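Local coordinates for protein ulvan Lyase-PL25 (Pseudoalteromonas sp. PLSV, PDB 5UAM) that cleaves ulvan, the sulfated cell-wall polysaccharide of green seaweeds, as a polysaccharide lyase of family 25 built on a beta-propeller fold, at residues Y69-P79 with V450-M461; F96-M104 with H113-G121. All coordinates share one frame; numbering follows the deposited sequence.

In the fold
The two contacts sit in consecutive four-stranded antiparallel sheets of the beta-propeller: strand 75-81 ends one sheet, and strand 103-106 follows it in the chain and starts the next. Interaction 1 (69-79 with 450-461) brings the last modelled part of the chain against that earlier sheet, its centre about 26 Å from the centre of the chain and away from the annotated sites. Interaction 2 (96-104 with 113-121) lies deeper, its centre about 11 Å from that of the chain, and carries His99, the probable proton donor, whose side chain is about 3 Å from that of Tyr164, the probable proton acceptor. The centres of the two contacts are about 25 Å apart, and their nearest atoms about 9 Å.

Interaction 1. Residues Y69-P79 with V450-M461; sequences YNHQTGQWQGP and VTRSLVDLKTAM
Arg452 reaches over Trp76 to the carbonyl of Gly78, holding the C-terminal segment 450-461 against the outermost strand of a four-stranded beta-propeller sheet. The polar contacts centre on this guanidinium: NH1 and NH2 both donate to Gly78 O, with NH2 at 2.8 Å and nearly along the C=O axis. On its other edge NE and NH2 grip Asp456 OD2 in a salt bridge, NE at 2.8 Å, both from the same face of the carboxylate. Phe29 O takes a further bond from NH1. With CG anti to the backbone N (chi1 -178°) and the chain extended to NE, Arg452 lays CD over the five-membered ring of Trp76, 4.0 Å from its centroid. Replacing the arginine with alanine would probably leave Asp456 without its charge partner and Gly78 O without two of its donors. At the indole edge, Trp76 NE1 donates to Thr451 O over 2.9 Å, with the acceptor in the ring plane. Among apolar contacts, the ring of Pro79, which follows a cis peptide bond, meets Met461 SD through CD at 3.8 Å, while Val450 CG1 sits over the centre of the Tyr69 ring, 3.5 Å from its centroid.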
ATOM      1  N   TYR A  69      16.677   9.045   8.699  1.00 14.02           N
ATOM      2  CA  TYR A  69      16.851  10.376   9.265  1.00 13.23           C
ATOM      3  C   TYR A  69      16.861  10.277  10.781  1.00 14.16           C
ATOM      4  O   TYR A  69      15.930   9.725  11.375  1.00 14.80           O
ATOM      5  CB  TYR A  69      15.738  11.315   8.809  1.00 15.67           C
ATOM      6  CG  TYR A  69      15.918  12.734   9.302  1.00 15.23           C
ATOM      7  CD1 TYR A  69      16.954  13.523   8.840  1.00 15.82           C
ATOM      8  CD2 TYR A  69      15.080  13.268  10.266  1.00 16.21           C
ATOM      9  CE1 TYR A  69      17.126  14.814   9.292  1.00 16.54           C
ATOM     10  CE2 TYR A  69      15.238  14.562  10.721  1.00 16.45           C
ATOM     11  CZ  TYR A  69      16.258  15.330  10.224  1.00 17.69           C
ATOM     12  OH  TYR A  69      16.453  16.631  10.654  1.00 20.18           O
ATOM     13  N   ASN A  70      17.896  10.825  11.393  1.00 14.68           N
ATOM     14  CA  ASN A  70      18.021  10.898  12.845  1.00 14.84           C
ATOM     15  C   ASN A  70      17.502  12.263  13.274  1.00 17.50           C
ATOM     16  O   ASN A  70      18.112  13.294  12.969  1.00 17.95           O
ATOM     17  CB  ASN A  70      19.490  10.732  13.227  1.00 18.61           C
ATOM     18  CG  ASN A  70      19.716  10.725  14.715  1.00 21.54           C
ATOM     19  OD1 ASN A  70      19.133  11.517  15.451  1.00 21.01           O
ATOM     20  ND2 ASN A  70      20.565   9.813  15.172  1.00 24.50           N
ATOM     21  N   HIS A  71      16.367  12.267  13.974  1.00 17.01           N
ATOM     22  CA  HIS A  71      15.723  13.528  14.328  1.00 16.71           C
ATOM     23  C   HIS A  71      16.504  14.313  15.368  1.00 18.40           C
ATOM     24  O   HIS A  71      16.379  15.544  15.415  1.00 23.02           O
ATOM     25  CB  HIS A  71      14.291  13.257  14.792  1.00 16.45           C
ATOM     26  CG  HIS A  71      13.398  12.762  13.695  1.00 16.17           C
ATOM     27  ND1 HIS A  71      12.571  13.604  12.983  1.00 17.96           N
ATOM     28  CD2 HIS A  71      13.240  11.531  13.151  1.00 15.86           C
ATOM     29  CE1 HIS A  71      11.915  12.905  12.071  1.00 18.18           C
ATOM     30  NE2 HIS A  71      12.306  11.646  12.149  1.00 16.12           N
ATOM     31  N   GLN A  72      17.286  13.644  16.219  1.00 18.95           N
ATOM     32  CA  GLN A  72      18.048  14.362  17.236  1.00 19.72           C
ATOM     33  C   GLN A  72      19.273  15.051  16.654  1.00 22.95           C
ATOM     34  O   GLN A  72      19.590  16.177  17.038  1.00 24.67           O
ATOM     35  CB  GLN A  72      18.467  13.415  18.365  1.00 21.37           C
ATOM     36  CG  GLN A  72      19.247  14.107  19.500  1.00 26.75           C
ATOM     37  CD  GLN A  72      19.586  13.178  20.658  1.00 33.79           C
ATOM     38  OE1 GLN A  72      19.380  11.964  20.582  1.00 41.35           O
ATOM     39  NE2 GLN A  72      20.109  13.750  21.742  1.00 34.85           N
ATOM     40  N   THR A  73      19.980  14.390  15.731  1.00 20.75           N
ATOM     41  CA  THR A  73      21.205  14.959  15.185  1.00 19.34           C
ATOM     42  C   THR A  73      20.973  15.697  13.877  1.00 20.23           C
ATOM     43  O   THR A  73      21.843  16.470  13.459  1.00 23.09           O
ATOM     44  CB  THR A  73      22.235  13.852  14.928  1.00 22.31           C
ATOM     45  OG1 THR A  73      21.733  12.976  13.918  1.00 21.67           O
ATOM     46  CG2 THR A  73      22.513  13.043  16.205  1.00 24.57           C
ATOM     47  N   GLY A  74      19.837  15.481  13.226  1.00 20.40           N
ATOM     48  CA  GLY A  74      19.578  16.081  11.940  1.00 19.63           C
ATOM     49  C   GLY A  74      20.284  15.418  10.783  1.00 22.37           C
ATOM     50  O   GLY A  74      20.323  16.004   9.697  1.00 26.27           O
ATOM     51  N   GLN A  75      20.842  14.226  10.974  1.00 19.25           N
ATOM     52  CA  GLN A  75      21.694  13.585   9.982  1.00 21.53           C
ATOM     53  C   GLN A  75      20.900  12.546   9.203  1.00 19.15           C
ATOM     54  O   GLN A  75      20.166  11.738   9.787  1.00 18.67           O
ATOM     55  CB  GLN A  75      22.885  12.882  10.643  1.00 24.38           C
ATOM     56  N   TRP A  76      21.070  12.566   7.885  1.00 17.49           N
ATOM     57  CA  TRP A  76      20.598  11.522   7.000  1.00 15.08           C
ATOM     58  C   TRP A  76      21.694  10.499   6.730  1.00 15.64           C
ATOM     59  O   TRP A  76      22.879  10.833   6.616  1.00 18.56           O
ATOM     60  CB  TRP A  76      20.195  12.121   5.646  1.00 17.07           C
ATOM     61  CG  TRP A  76      18.920  12.892   5.647  1.00 14.85           C
ATOM     62  CD1 TRP A  76      18.760  14.234   5.872  1.00 16.08           C
ATOM     63  CD2 TRP A  76      17.617  12.366   5.386  1.00 15.58           C
ATOM     64  NE1 TRP A  76      17.427  14.558   5.777  1.00 17.08           N
ATOM     65  CE2 TRP A  76      16.709  13.435   5.475  1.00 15.78           C
ATOM     66  CE3 TRP A  76      17.122  11.081   5.089  1.00 12.88           C
ATOM     67  CZ2 TRP A  76      15.322  13.260   5.274  1.00 15.44           C
ATOM     68  CZ3 TRP A  76      15.765  10.919   4.885  1.00 14.88           C
ATOM     69  CH2 TRP A  76      14.884  12.007   4.981  1.00 15.12           C
ATOM     70  N   GLN A  77      21.267   9.243   6.576  1.00 16.03           N
ATOM     71  CA  GLN A  77      22.095   8.159   6.073  1.00 17.56           C
ATOM     72  C   GLN A  77      21.464   7.587   4.817  1.00 15.30           C
ATOM     73  O   GLN A  77      20.242   7.476   4.723  1.00 15.00           O
ATOM     74  CB  GLN A  77      22.182   7.008   7.081  1.00 19.91           C
ATOM     75  CG  GLN A  77      22.713   7.391   8.449  1.00 22.65           C
ATOM     76  CD  GLN A  77      24.207   7.542   8.472  1.00 37.20           C
ATOM     77  OE1 GLN A  77      24.940   6.644   8.058  1.00 34.03           O
ATOM     78  NE2 GLN A  77      24.676   8.681   8.969  1.00 50.10           N
ATOM     79  N   GLY A  78      22.297   7.202   3.865  1.00 16.61           N
ATOM     80  CA  GLY A  78      21.826   6.595   2.651  1.00 15.65           C
ATOM     81  C   GLY A  78      21.422   7.628   1.629  1.00 15.10           C
ATOM     82  O   GLY A  78      21.733   8.811   1.747  1.00 16.99           O
ATOM     83  N   PRO A  79      20.713   7.198   0.596  1.00 16.23           N
ATOM     84  CA  PRO A  79      20.116   5.869   0.428  1.00 15.31           C
ATOM     85  C   PRO A  79      21.128   4.790   0.032  1.00 15.40           C
ATOM     86  O   PRO A  79      22.161   5.056  -0.591  1.00 17.69           O
ATOM     87  CB  PRO A  79      19.129   6.095  -0.699  1.00 17.25           C
ATOM     88  CG  PRO A  79      19.752   7.162  -1.531  1.00 18.39           C
ATOM     89  CD  PRO A  79      20.391   8.094  -0.526  1.00 17.67           C
ATOM     90  N   VAL A 450      11.224  17.345   5.524  1.00 15.44           N
ATOM     91  CA  VAL A 450      12.430  17.201   6.334  1.00 16.51           C
ATOM     92  C   VAL A 450      13.609  17.411   5.393  1.00 14.80           C
ATOM     93  O   VAL A 450      13.873  16.575   4.528  1.00 16.51           O
ATOM     94  CB  VAL A 450      12.501  15.815   6.976  1.00 16.00           C
ATOM     95  CG1 VAL A 450      13.788  15.677   7.790  1.00 19.21           C
ATOM     96  CG2 VAL A 450      11.294  15.546   7.842  1.00 17.17           C
ATOM     97  N   THR A 451      14.319  18.515   5.563  1.00 17.34           N
ATOM     98  CA  THR A 451      15.338  18.894   4.594  1.00 16.74           C
ATOM     99  C   THR A 451      16.624  18.092   4.769  1.00 17.67           C
ATOM    100  O   THR A 451      16.873  17.448   5.799  1.00 17.52           O
ATOM    101  CB  THR A 451      15.645  20.388   4.664  1.00 18.69           C
ATOM    102  OG1 THR A 451      16.223  20.736   5.928  1.00 20.80           O
ATOM    103  CG2 THR A 451      14.365  21.227   4.451  1.00 20.80           C
ATOM    104  N   ARG A 452      17.437  18.134   3.717  1.00 18.64           N
ATOM    105  CA  ARG A 452      18.744  17.492   3.700  1.00 17.04           C
ATOM    106  C   ARG A 452      19.772  18.446   3.100  1.00 18.42           C
ATOM    107  O   ARG A 452      19.468  19.203   2.176  1.00 19.34           O
ATOM    108  CB  ARG A 452      18.712  16.224   2.857  1.00 14.85           C
ATOM    109  CG  ARG A 452      20.040  15.477   2.837  1.00 15.96           C
ATOM    110  CD  ARG A 452      19.920  14.065   2.242  1.00 15.86           C
ATOM    111  NE  ARG A 452      21.138  13.307   2.540  1.00 16.64           N
ATOM    112  CZ  ARG A 452      21.301  12.006   2.297  1.00 15.41           C
ATOM    113  NH1 ARG A 452      20.354  11.315   1.683  1.00 15.72           N
ATOM    114  NH2 ARG A 452      22.403  11.402   2.685  1.00 17.78           N
ATOM    115  N   SER A 453      20.991  18.413   3.628  1.00 19.06           N
ATOM    116  CA  SER A 453      22.090  19.165   3.039  1.00 21.41           C
ATOM    117  C   SER A 453      22.332  18.682   1.621  1.00 21.18           C
ATOM    118  O   SER A 453      22.490  17.485   1.377  1.00 20.27           O
ATOM    119  CB  SER A 453      23.348  18.938   3.873  1.00 24.01           C
ATOM    120  OG  SER A 453      24.522  19.175   3.129  1.00 26.02           O
ATOM    121  N   LEU A 454      22.430  19.625   0.683  1.00 24.11           N
ATOM    122  CA  LEU A 454      22.675  19.243  -0.702  1.00 23.90           C
ATOM    123  C   LEU A 454      24.063  18.628  -0.872  1.00 24.06           C
ATOM    124  O   LEU A 454      24.224  17.655  -1.617  1.00 30.29           O
ATOM    125  CB  LEU A 454      22.521  20.461  -1.611  1.00 30.92           C
ATOM    126  CG  LEU A 454      22.662  20.193  -3.109  1.00 32.43           C
ATOM    127  CD1 LEU A 454      21.712  19.106  -3.575  1.00 36.52           C
ATOM    128  CD2 LEU A 454      22.433  21.498  -3.871  1.00 39.44           C
ATOM    129  N   VAL A 455      25.062  19.160  -0.174  1.00 23.79           N
ATOM    130  CA  VAL A 455      26.404  18.576  -0.219  1.00 25.13           C
ATOM    131  C   VAL A 455      26.356  17.128   0.257  1.00 28.14           C
ATOM    132  O   VAL A 455      26.970  16.234  -0.339  1.00 28.81           O
ATOM    133  CB  VAL A 455      27.369  19.408   0.634  1.00 28.06           C
ATOM    134  CG1 VAL A 455      28.694  18.668   0.841  1.00 35.39           C
ATOM    135  CG2 VAL A 455      27.630  20.757  -0.038  1.00 35.08           C
ATOM    136  N   ASP A 456      25.651  16.891   1.362  1.00 24.78           N
ATOM    137  CA  ASP A 456      25.519  15.539   1.898  1.00 21.45           C
ATOM    138  C   ASP A 456      24.829  14.623   0.907  1.00 24.17           C
ATOM    139  O   ASP A 456      25.254  13.476   0.707  1.00 25.80           O
ATOM    140  CB  ASP A 456      24.722  15.598   3.197  1.00 21.01           C
ATOM    141  CG  ASP A 456      24.604  14.250   3.868  1.00 23.49           C
ATOM    142  OD1 ASP A 456      25.659  13.687   4.221  1.00 29.21           O
ATOM    143  OD2 ASP A 456      23.474  13.772   4.061  1.00 21.19           O
ATOM    144  N   LEU A 457      23.752  15.103   0.293  1.00 21.62           N
ATOM    145  CA  LEU A 457      22.983  14.277  -0.633  1.00 21.02           C
ATOM    146  C   LEU A 457      23.846  13.894  -1.822  1.00 27.42           C
ATOM    147  O   LEU A 457      23.911  12.723  -2.204  1.00 29.33           O
ATOM    148  CB  LEU A 457      21.730  15.037  -1.087  1.00 22.61           C
ATOM    149  CG  LEU A 457      20.705  14.326  -1.995  1.00 27.42           C
ATOM    150  CD1 LEU A 457      19.325  14.937  -1.819  1.00 36.09           C
ATOM    151  CD2 LEU A 457      21.106  14.390  -3.469  1.00 36.20           C
ATOM    152  N   LYS A 458      24.537  14.872  -2.402  1.00 29.62           N
ATOM    153  CA  LYS A 458      25.373  14.596  -3.567  1.00 32.36           C
ATOM    154  C   LYS A 458      26.468  13.586  -3.239  1.00 33.17           C
ATOM    155  O   LYS A 458      26.761  12.696  -4.047  1.00 44.83           O
ATOM    156  CB  LYS A 458      25.970  15.898  -4.104  1.00 35.78           C
ATOM    157  CG  LYS A 458      24.929  16.856  -4.686  1.00 42.10           C
ATOM    158  N   THR A 459      27.094  13.712  -2.071  1.00 26.91           N
ATOM    159  CA  THR A 459      28.096  12.736  -1.665  1.00 28.48           C
ATOM    160  C   THR A 459      27.486  11.336  -1.566  1.00 25.09           C
ATOM    161  O   THR A 459      28.138  10.338  -1.903  1.00 31.86           O
ATOM    162  CB  THR A 459      28.695  13.152  -0.318  1.00 30.31           C
ATOM    163  OG1 THR A 459      29.261  14.471  -0.424  1.00 41.21           O
ATOM    164  CG2 THR A 459      29.785  12.183   0.114  1.00 38.44           C
ATOM    165  N   ALA A 460      26.246  11.246  -1.111  1.00 24.82           N
ATOM    166  CA  ALA A 460      25.650   9.944  -0.837  1.00 24.84           C
ATOM    167  C   ALA A 460      25.024   9.299  -2.066  1.00 30.88           C
ATOM    168  O   ALA A 460      24.854   8.073  -2.079  1.00 30.42           O
ATOM    169  CB  ALA A 460      24.571  10.071   0.237  1.00 26.09           C
ATOM    170  N   MET A 461      24.666  10.066  -3.084  1.00 30.57           N
ATOM    171  CA  MET A 461      23.839   9.493  -4.142  1.00 34.21           C
ATOM    172  C   MET A 461      24.663   8.507  -4.970  1.00 39.00           C
ATOM    173  O   MET A 461      25.720   8.887  -5.497  1.00 45.04           O
ATOM    174  CB  MET A 461      23.200  10.571  -5.011  1.00 28.23           C
ATOM    175  CG  MET A 461      21.995  11.279  -4.360  1.00 29.20           C
ATOM    176  SD  MET A 461      20.679  10.226  -3.633  1.00 26.12           S
ATOM    177  CE  MET A 461      20.209   9.256  -5.052  1.00 27.33           C
TER
HETATM  178  O   HOH W   1      16.596  18.380   8.444  1.00 26.08           O
HETATM  179  O   HOH W   2      22.659  14.584   6.637  1.00 21.00           O
HETATM  180  O   HOH W   3      24.891  10.681   4.471  1.00 26.86           O
HETATM  181  O   HOH W   4      24.726   6.141  -0.134  1.00 24.42           O

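Interaction 2. Residues F96-M104 with H113-G121; sequences FDNHGKPTM and HIFYGGHGG. With PO4 (phosphate ion), chain E.
Asp97 OD2 is gripped by two histidines: His119 ND1 donates to its syn lone pair at 2.7 Å in a nearly straight bond, and His135 NE2 supplies the second bond. The carboxylate stands almost perpendicular to the His119 ring, at 83°. Its other oxygen, OD1, accepts from His99 N at 2.9 Å, closing an Asx turn, and His99 ND1 donates to Asp97 O. One residue thus positions both imidazoles. They stack face to face, centroids 3.5 Å apart and planes 11° from parallel. The His119 side chain turns away from its own backbone N (chi1 -164°), which brings its ring flat against a face of the His99 ring. Both NE2 atoms point at one phosphate, probably from the crystallisation liquor: His99 NE2 reaches O3 at 2.5 Å and His119 NE2 reaches O4 at 2.6 Å. Arg180, His184 and Tyr222 also bind this anion, so it occupies the probable substrate site, with His99 the likely proton donor. Behind the histidines the segments run on as the first hairpin of a propeller sheet, where Thr103 and Phe115 form an antiparallel hydrogen-bonded pair and Met104 pairs with Ile114 in a non-hydrogen-bonded one. Gly100 O accepts from Gly117 N where the loops meet; a CB on Gly100 would clash with Gly117 CA. Farther along, Pro102 CB touches Ile114 CG2 at 3.7 Å.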
ATOM      1  N   PHE A  96       8.610   0.563 -16.842  1.00 18.38           N
ATOM      2  CA  PHE A  96       8.697   0.336 -15.402  1.00 16.00           C
ATOM      3  C   PHE A  96       7.459  -0.406 -14.921  1.00 16.95           C
ATOM      4  O   PHE A  96       6.329  -0.045 -15.266  1.00 19.82           O
ATOM      5  CB  PHE A  96       8.867   1.635 -14.610  1.00 18.78           C
ATOM      6  CG  PHE A  96      10.204   2.290 -14.826  1.00 16.95           C
ATOM      7  CD1 PHE A  96      11.364   1.695 -14.355  1.00 19.55           C
ATOM      8  CD2 PHE A  96      10.310   3.470 -15.537  1.00 22.28           C
ATOM      9  CE1 PHE A  96      12.595   2.261 -14.588  1.00 19.05           C
ATOM     10  CE2 PHE A  96      11.548   4.044 -15.759  1.00 21.21           C
ATOM     11  CZ  PHE A  96      12.683   3.442 -15.280  1.00 19.61           C
ATOM     12  N   ASP A  97       7.685  -1.445 -14.124  1.00 14.27           N
ATOM     13  CA  ASP A  97       6.612  -2.306 -13.650  1.00 14.53           C
ATOM     14  C   ASP A  97       5.976  -1.760 -12.376  1.00 14.81           C
ATOM     15  O   ASP A  97       4.746  -1.656 -12.298  1.00 16.23           O
ATOM     16  CB  ASP A  97       7.154  -3.720 -13.423  1.00 15.72           C
ATOM     17  CG  ASP A  97       6.103  -4.662 -12.882  1.00 14.77           C
ATOM     18  OD1 ASP A  97       5.662  -4.466 -11.736  1.00 15.28           O
ATOM     19  OD2 ASP A  97       5.730  -5.602 -13.621  1.00 16.56           O
ATOM     20  N   ASN A  98       6.797  -1.396 -11.393  1.00 13.62           N
ATOM     21  CA  ASN A  98       6.434  -0.704 -10.161  1.00 11.76           C
ATOM     22  C   ASN A  98       5.831  -1.597  -9.097  1.00 13.02           C
ATOM     23  O   ASN A  98       5.687  -1.145  -7.956  1.00 13.68           O
ATOM     24  CB  ASN A  98       5.488   0.488 -10.383  1.00 12.95           C
ATOM     25  CG  ASN A  98       6.021   1.483 -11.357  1.00 14.52           C
ATOM     26  OD1 ASN A  98       7.176   1.904 -11.258  1.00 14.37           O
ATOM     27  ND2 ASN A  98       5.209   1.846 -12.328  1.00 17.95           N
ATOM     28  N   HIS A  99       5.486  -2.843  -9.388  1.00 13.33           N
ATOM     29  CA  HIS A  99       4.754  -3.628  -8.403  1.00 12.58           C
ATOM     30  C   HIS A  99       5.633  -4.211  -7.309  1.00 13.45           C
ATOM     31  O   HIS A  99       5.099  -4.765  -6.328  1.00 14.11           O
ATOM     32  CB  HIS A  99       4.005  -4.758  -9.079  1.00 12.77           C
ATOM     33  CG  HIS A  99       2.810  -4.317  -9.847  1.00 14.40           C
ATOM     34  ND1 HIS A  99       2.896  -3.544 -10.987  1.00 16.43           N
ATOM     35  CD2 HIS A  99       1.491  -4.533  -9.635  1.00 15.43           C
ATOM     36  CE1 HIS A  99       1.680  -3.315 -11.451  1.00 17.78           C
ATOM     37  NE2 HIS A  99       0.808  -3.915 -10.656  1.00 17.12           N
ATOM     38  N   GLY A 100       6.941  -4.080  -7.444  1.00 11.98           N
ATOM     39  CA  GLY A 100       7.877  -4.592  -6.476  1.00 13.09           C
ATOM     40  C   GLY A 100       8.591  -3.528  -5.676  1.00 12.16           C
ATOM     41  O   GLY A 100       9.616  -3.814  -5.056  1.00 11.51           O
ATOM     42  N   LYS A 101       8.064  -2.304  -5.674  1.00 11.64           N
ATOM     43  CA  LYS A 101       8.597  -1.279  -4.789  1.00 10.71           C
ATOM     44  C   LYS A 101       8.547  -1.803  -3.352  1.00 11.67           C
ATOM     45  O   LYS A 101       7.728  -2.673  -3.036  1.00 12.50           O
ATOM     46  CB  LYS A 101       7.818   0.029  -4.954  1.00 13.23           C
ATOM     47  CG  LYS A 101       6.399  -0.043  -4.416  1.00 13.17           C
ATOM     48  CD  LYS A 101       5.633   1.261  -4.593  1.00 12.66           C
ATOM     49  CE  LYS A 101       5.119   1.520  -5.996  1.00 14.54           C
ATOM     50  NZ  LYS A 101       4.063   0.529  -6.398  1.00 13.82           N
ATOM     51  N   PRO A 102       9.426  -1.324  -2.471  1.00 10.36           N
ATOM     52  CA  PRO A 102       9.676  -2.035  -1.211  1.00 10.89           C
ATOM     53  C   PRO A 102       8.652  -1.772  -0.115  1.00 10.74           C
ATOM     54  O   PRO A 102       8.049  -0.702  -0.004  1.00 11.94           O
ATOM     55  CB  PRO A 102      11.043  -1.499  -0.769  1.00 11.41           C
ATOM     56  CG  PRO A 102      11.105  -0.137  -1.394  1.00 11.37           C
ATOM     57  CD  PRO A 102      10.445  -0.284  -2.720  1.00 11.89           C
ATOM     58  N   THR A 103       8.545  -2.784   0.749  1.00 11.19           N
ATOM     59  CA  THR A 103       7.810  -2.771   2.002  1.00 10.43           C
ATOM     60  C   THR A 103       8.796  -3.113   3.110  1.00 11.22           C
ATOM     61  O   THR A 103       9.603  -4.038   2.961  1.00 12.96           O
ATOM     62  CB  THR A 103       6.722  -3.834   1.936  1.00 12.13           C
ATOM     63  OG1 THR A 103       5.806  -3.428   0.917  1.00 12.52           O
ATOM     64  CG2 THR A 103       6.024  -4.001   3.249  1.00 13.88           C
ATOM     65  N   MET A 104       8.739  -2.372   4.216  1.00 10.96           N
ATOM     66  CA  MET A 104       9.712  -2.467   5.303  1.00 12.89           C
ATOM     67  C   MET A 104       9.104  -3.025   6.588  1.00 12.66           C
ATOM     68  O   MET A 104       7.928  -2.827   6.874  1.00 11.63           O
ATOM     69  CB  MET A 104      10.250  -1.059   5.624  1.00 15.29           C
ATOM     70  CG  MET A 104      11.407  -1.031   6.573  1.00 14.57           C
ATOM     71  SD  MET A 104      11.767   0.706   7.031  1.00 17.04           S
ATOM     72  CE  MET A 104      12.205   1.369   5.439  1.00 13.51           C
ATOM     73  N   HIS A 113      13.965  -5.525   7.578  1.00 12.54           N
ATOM     74  CA  HIS A 113      13.558  -6.394   6.492  1.00 12.28           C
ATOM     75  C   HIS A 113      12.937  -5.568   5.386  1.00 11.51           C
ATOM     76  O   HIS A 113      12.170  -4.642   5.653  1.00 12.64           O
ATOM     77  CB  HIS A 113      12.494  -7.361   6.987  1.00 12.02           C
ATOM     78  CG  HIS A 113      12.996  -8.309   8.017  1.00 12.21           C
ATOM     79  ND1 HIS A 113      13.296  -9.624   7.746  1.00 13.59           N
ATOM     80  CD2 HIS A 113      13.295  -8.111   9.319  1.00 13.58           C
ATOM     81  CE1 HIS A 113      13.731 -10.207   8.848  1.00 14.33           C
ATOM     82  NE2 HIS A 113      13.733  -9.307   9.817  1.00 14.19           N
ATOM     83  N   ILE A 114      13.266  -5.928   4.148  1.00 11.89           N
ATOM     84  CA  ILE A 114      12.718  -5.291   2.963  1.00 11.36           C
ATOM     85  C   ILE A 114      12.129  -6.394   2.085  1.00 12.29           C
ATOM     86  O   ILE A 114      12.828  -7.334   1.703  1.00 12.52           O
ATOM     87  CB  ILE A 114      13.781  -4.469   2.208  1.00 11.29           C
ATOM     88  CG1 ILE A 114      14.213  -3.260   3.053  1.00 14.00           C
ATOM     89  CG2 ILE A 114      13.268  -4.033   0.838  1.00 13.91           C
ATOM     90  CD1 ILE A 114      13.201  -2.167   3.156  1.00 19.86           C
ATOM     91  N   PHE A 115      10.834  -6.305   1.806  1.00 11.88           N
ATOM     92  CA  PHE A 115      10.149  -7.199   0.882  1.00 10.24           C
ATOM     93  C   PHE A 115       9.933  -6.430  -0.415  1.00 11.22           C
ATOM     94  O   PHE A 115       9.538  -5.265  -0.377  1.00 12.69           O
ATOM     95  CB  PHE A 115       8.813  -7.631   1.499  1.00 12.35           C
ATOM     96  CG  PHE A 115       8.965  -8.268   2.847  1.00 11.50           C
ATOM     97  CD1 PHE A 115       9.219  -9.621   2.979  1.00 12.97           C
ATOM     98  CD2 PHE A 115       8.872  -7.509   3.985  1.00 11.95           C
ATOM     99  CE1 PHE A 115       9.354 -10.210   4.225  1.00 12.89           C
ATOM    100  CE2 PHE A 115       9.011  -8.091   5.240  1.00 13.01           C
ATOM    101  CZ  PHE A 115       9.254  -9.438   5.353  1.00 13.29           C
ATOM    102  N   TYR A 116      10.238  -7.046  -1.550  1.00 10.95           N
ATOM    103  CA  TYR A 116      10.304  -6.273  -2.785  1.00 11.68           C
ATOM    104  C   TYR A 116      10.351  -7.206  -3.989  1.00 10.98           C
ATOM    105  O   TYR A 116      10.522  -8.419  -3.860  1.00 11.91           O
ATOM    106  CB  TYR A 116      11.567  -5.404  -2.783  1.00 11.35           C
ATOM    107  CG  TYR A 116      12.844  -6.201  -2.972  1.00 11.56           C
ATOM    108  CD1 TYR A 116      13.424  -6.904  -1.920  1.00 12.48           C
ATOM    109  CD2 TYR A 116      13.457  -6.287  -4.214  1.00 12.37           C
ATOM    110  CE1 TYR A 116      14.578  -7.650  -2.108  1.00 11.64           C
ATOM    111  CE2 TYR A 116      14.600  -7.034  -4.408  1.00 14.11           C
ATOM    112  CZ  TYR A 116      15.152  -7.719  -3.358  1.00 12.23           C
ATOM    113  OH  TYR A 116      16.297  -8.464  -3.565  1.00 14.70           O
ATOM    114  N   GLY A 117      10.216  -6.627  -5.173  1.00 11.07           N
ATOM    115  CA  GLY A 117      10.617  -7.279  -6.397  1.00 12.87           C
ATOM    116  C   GLY A 117       9.560  -8.102  -7.115  1.00 11.50           C
ATOM    117  O   GLY A 117       9.785  -8.475  -8.266  1.00 13.52           O
ATOM    118  N   GLY A 118       8.436  -8.424  -6.489  1.00 12.28           N
ATOM    119  CA  GLY A 118       7.507  -9.383  -7.066  1.00 12.85           C
ATOM    120  C   GLY A 118       6.393  -8.758  -7.887  1.00 13.22           C
ATOM    121  O   GLY A 118       5.776  -7.777  -7.478  1.00 13.44           O
ATOM    122  N   HIS A 119       6.107  -9.378  -9.034  1.00 12.97           N
ATOM    123  CA  HIS A 119       4.853  -9.144  -9.733  1.00 13.14           C
ATOM    124  C   HIS A 119       4.241 -10.469 -10.137  1.00 12.75           C
ATOM    125  O   HIS A 119       3.764 -10.658 -11.262  1.00 15.02           O
ATOM    126  CB  HIS A 119       4.996  -8.178 -10.900  1.00 13.27           C
ATOM    127  CG  HIS A 119       3.695  -7.623 -11.384  1.00 13.11           C
ATOM    128  ND1 HIS A 119       3.628  -6.730 -12.430  1.00 15.10           N
ATOM    129  CD2 HIS A 119       2.421  -7.792 -10.948  1.00 14.06           C
ATOM    130  CE1 HIS A 119       2.366  -6.392 -12.640  1.00 16.92           C
ATOM    131  NE2 HIS A 119       1.615  -7.014 -11.748  1.00 15.64           N
ATOM    132  N   GLY A 120       4.250 -11.402  -9.184  1.00 13.09           N
ATOM    133  CA  GLY A 120       3.547 -12.669  -9.318  1.00 12.23           C
ATOM    134  C   GLY A 120       4.400 -13.858  -9.714  1.00 13.72           C
ATOM    135  O   GLY A 120       3.855 -14.951  -9.932  1.00 16.44           O
ATOM    136  N   GLY A 121       5.711 -13.691  -9.820  1.00 13.55           N
ATOM    137  CA  GLY A 121       6.568 -14.781 -10.245  1.00 15.37           C
ATOM    138  C   GLY A 121       6.379 -15.128 -11.713  1.00 14.93           C
ATOM    139  O   GLY A 121       5.684 -14.449 -12.467  1.00 17.00           O
TER
HETATM  140  P   PO4 E 503      -2.056  -5.849 -11.348  1.00 17.21           P
HETATM  141  O1  PO4 E 503      -2.688  -5.945 -12.722  1.00 23.07           O
HETATM  142  O2  PO4 E 503      -3.045  -6.169 -10.303  1.00 16.54           O
HETATM  143  O3  PO4 E 503      -1.607  -4.413 -11.218  1.00 22.87           O
HETATM  144  O4  PO4 E 503      -0.901  -6.843 -11.295  1.00 20.10           O
HETATM  145  O   HOH W   5       6.672  -4.562  -1.533  1.00 12.48           O